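Local coordinates for protein HI0065 (Haemophilus influenzae, PDB 1HTW) that binds ATP and magnesium and is required for forming the threonylcarbamoyl group on adenosine 37 of tRNAs that read codons beginning with adenine, at residues 13-18 and 46-51. Sequence-based numbering, arbitrary orientation.
With MG (magnesium ion), chain D; ADP (adenosine-5'-diphosphate), chain H.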
loop_
_atom_site.group_PDB
_atom_site.type_symbol
_atom_site.label_atom_id
_atom_site.label_comp_id
_atom_site.label_asym_id
_atom_site.label_seq_id
_atom_site.Cartn_x
_atom_site.Cartn_y
_atom_site.Cartn_z
ATOM N N SER A 13 4.828 14.736 -7.589
ATOM C CA SER A 13 5.465 13.525 -8.109
ATOM C C SER A 13 5.086 12.312 -7.264
ATOM O O SER A 13 5.044 11.201 -7.840
ATOM C CB SER A 13 7.008 13.735 -8.036
ATOM O OG SER A 13 7.325 14.730 -9.039
ATOM N N MET A 14 4.840 12.432 -5.993
ATOM C CA MET A 14 4.481 11.295 -5.167
ATOM C C MET A 14 3.064 10.805 -5.633
ATOM O O MET A 14 2.837 9.613 -5.655
ATOM C CB MET A 14 4.353 11.630 -3.686
ATOM C CG MET A 14 4.084 10.473 -2.786
ATOM S SD MET A 14 5.406 9.079 -2.779
ATOM C CE MET A 14 6.278 9.457 -1.156
ATOM N N LEU A 15 2.236 11.831 -5.865
ATOM C CA LEU A 15 0.851 11.461 -6.311
ATOM C C LEU A 15 0.854 10.824 -7.688
ATOM O O LEU A 15 0.152 9.755 -7.805
ATOM C CB LEU A 15 0.030 12.742 -6.271
ATOM C CG LEU A 15 -0.148 13.412 -4.918
ATOM C CD1 LEU A 15 -0.834 14.777 -5.100
ATOM C CD2 LEU A 15 -0.819 12.544 -3.888
ATOM N N ARG A 16 1.617 11.258 -8.632
ATOM C CA ARG A 16 1.759 10.670 -9.952
ATOM C C ARG A 16 2.335 9.268 -9.837
ATOM O O ARG A 16 1.887 8.341 -10.553
ATOM C CB ARG A 16 2.674 11.539 -10.823
ATOM C CG ARG A 16 2.924 10.963 -12.228
ATOM C CD ARG A 16 3.789 11.938 -13.034
ATOM N NE ARG A 16 4.313 11.344 -14.247
ATOM C CZ ARG A 16 5.589 11.275 -14.622
ATOM N NH1 ARG A 16 6.557 11.743 -13.847
ATOM N NH2 ARG A 16 5.894 10.733 -15.795
ATOM N N PHE A 17 3.319 9.067 -8.948
ATOM C CA PHE A 17 3.857 7.728 -8.784
ATOM C C PHE A 17 2.841 6.789 -8.149
ATOM O O PHE A 17 2.654 5.673 -8.631
ATOM C CB PHE A 17 5.126 7.769 -7.851
ATOM C CG PHE A 17 5.710 6.374 -7.711
ATOM C CD1 PHE A 17 6.641 5.943 -8.664
ATOM C CD2 PHE A 17 5.343 5.560 -6.678
ATOM C CE1 PHE A 17 7.165 4.644 -8.525
ATOM C CE2 PHE A 17 5.823 4.269 -6.573
ATOM C CZ PHE A 17 6.768 3.833 -7.509
ATOM N N GLY A 18 2.030 7.303 -7.195
ATOM C CA GLY A 18 0.976 6.437 -6.643
ATOM C C GLY A 18 -0.029 6.033 -7.754
ATOM O O GLY A 18 -0.442 4.864 -7.784
ATOM N N LYS A 46 3.708 7.953 3.629
ATOM C CA LYS A 46 3.018 6.636 3.373
ATOM C C LYS A 46 1.552 6.911 3.051
ATOM O O LYS A 46 1.017 6.463 2.019
ATOM C CB LYS A 46 3.136 5.677 4.541
ATOM C CG LYS A 46 4.524 5.293 5.029
ATOM C CD LYS A 46 4.564 4.453 6.282
ATOM C CE LYS A 46 4.118 5.161 7.547
ATOM N NZ LYS A 46 5.009 6.351 7.898
ATOM N N THR A 47 0.906 7.731 3.883
ATOM C CA THR A 47 -0.487 8.150 3.606
ATOM C C THR A 47 -0.652 8.993 2.432
ATOM O O THR A 47 -1.659 8.887 1.642
ATOM C CB THR A 47 -1.065 8.707 4.934
ATOM O OG1 THR A 47 -1.060 7.721 5.907
ATOM C CG2 THR A 47 -2.497 9.209 4.652
ATOM N N THR A 48 0.288 9.905 2.034
ATOM C CA THR A 48 0.189 10.678 0.820
ATOM C C THR A 48 0.328 9.791 -0.464
ATOM O O THR A 48 -0.394 10.035 -1.402
ATOM C CB THR A 48 1.313 11.730 0.722
ATOM O OG1 THR A 48 0.974 12.637 1.859
ATOM C CG2 THR A 48 1.280 12.504 -0.540
ATOM N N LEU A 49 1.194 8.798 -0.317
ATOM C CA LEU A 49 1.307 7.857 -1.484
ATOM C C LEU A 49 -0.026 7.040 -1.598
ATOM O O LEU A 49 -0.448 6.996 -2.756
ATOM C CB LEU A 49 2.420 6.829 -1.157
ATOM C CG LEU A 49 2.523 5.678 -2.178
ATOM C CD1 LEU A 49 2.614 6.184 -3.600
ATOM C CD2 LEU A 49 3.724 4.773 -1.847
ATOM N N THR A 50 -0.513 6.627 -0.498
ATOM C CA THR A 50 -1.843 5.912 -0.518
ATOM C C THR A 50 -2.894 6.809 -1.148
ATOM O O THR A 50 -3.719 6.364 -1.958
ATOM C CB THR A 50 -2.240 5.615 0.910
ATOM O OG1 THR A 50 -1.312 4.649 1.458
ATOM C CG2 THR A 50 -3.640 4.916 0.942
ATOM N N ARG A 51 -2.909 8.075 -0.774
ATOM C CA ARG A 51 -3.859 9.016 -1.409
ATOM C C ARG A 51 -3.690 9.133 -2.884
ATOM O O ARG A 51 -4.654 9.094 -3.696
ATOM C CB ARG A 51 -3.831 10.354 -0.657
ATOM C CG ARG A 51 -4.597 11.490 -1.301
ATOM C CD ARG A 51 -4.455 12.775 -0.404
ATOM N NE ARG A 51 -3.516 13.746 -0.875
ATOM C CZ ARG A 51 -3.433 14.551 -1.875
ATOM N NH1 ARG A 51 -4.312 14.603 -2.891
ATOM N NH2 ARG A 51 -2.343 15.340 -2.004
HETATM MG MG MG D . 0.300 7.624 7.496
HETATM P PB ADP H . 3.162 9.163 6.793
HETATM O O1B ADP H . 1.843 8.432 6.518
HETATM O O2B ADP H . 4.341 8.395 6.369
HETATM O O3B ADP H . 3.187 9.501 8.346
HETATM P PA ADP H . 1.957 11.483 5.540
HETATM O O1A ADP H . 0.786 11.588 6.464
HETATM O O2A ADP H . 1.637 11.161 4.133
HETATM O O3A ADP H . 3.087 10.545 6.128
HETATM O "O5'" ADP H . 2.677 12.916 5.568
HETATM C "C5'" ADP H . 3.547 13.397 4.577
HETATM C "C4'" ADP H . 3.671 14.932 4.777
HETATM O "O4'" ADP H . 4.787 15.406 4.026
HETATM C "C3'" ADP H . 2.448 15.693 4.316
HETATM O "O3'" ADP H . 2.143 16.779 5.246
HETATM C "C2'" ADP H . 2.879 16.123 2.928
HETATM O "O2'" ADP H . 2.163 17.224 2.403
HETATM C "C1'" ADP H . 4.399 16.344 3.092
HETATM N N9 ADP H . 5.139 16.148 1.870
HETATM C C8 ADP H . 6.054 17.006 1.329
HETATM N N7 ADP H . 6.686 16.614 0.278
HETATM C C5 ADP H . 6.169 15.411 0.071
HETATM C C6 ADP H . 6.539 14.513 -0.900
HETATM N N6 ADP H . 7.492 14.699 -1.802
HETATM N N1 ADP H . 5.931 13.296 -0.807
HETATM C C2 ADP H . 5.029 13.056 0.159
HETATM N N3 ADP H . 4.638 13.849 1.178
HETATM C C4 ADP H . 5.251 15.047 1.019
HETATM O O HOH W 1 1.590 7.543 9.186
HETATM O O HOH W 2 -0.371 9.621 8.099
HETATM O O HOH W 3 -1.393 6.900 8.830
#
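Beside the ADP pocket of this P-loop protein, which M14 and T48 line, M14, L15 and G18 of one helix pack on T48, L49 and R51 of the helix that begins with K46 and T47 of the Walker A motif. The two axes approach to 8.0 Å and cross at -54°, with no hydrogen bond between the segments. The nearest CA pair is G18 and L49; lacking a side chain, G18 lets the backbones close up where a CB would collide with L49 O. L49 CD1 lies 3.5 Å from G18 CA. With CG anti to the backbone N (chi1 -176°), the bend at chi2 carries M14 SD to 4.1 Å from L49 CB, and chi3 turns CE back to the adenine. CB, CG and CE border its N1–C2 edge, CB (3.7 Å from N1) and CG on one side of the ring plane, CE on the other. T48 serves both sides: its methyl CG2 lies between L15 CD2 and adenine C2, and its hydroxyl, set beside the backbone N (chi1 -66°), donates from OG1 to ADP O2A at 2.8 Å, an oxygen that also takes the T48 amide. On the outer side L15 CD2 sits over one face of the R51 guanidinium, offset toward its rim, and CD1 lies 3.5 Å from NH2; E11 and Q55 hold that group by a salt bridge and a hydrogen bond. Farther along the phosphates, the K46 amide and NZ both grip O2B, NZ at 2.6 Å, and T47 OG1 binds magnesium at 2.1 Å, with E113 as a second protein ligand. Beneath the helices M14 and F17 rest on strands 3-8 and 137-144, while L49 packs on L38 of strand 34-39 and T50 reaches both that strand and 109-113.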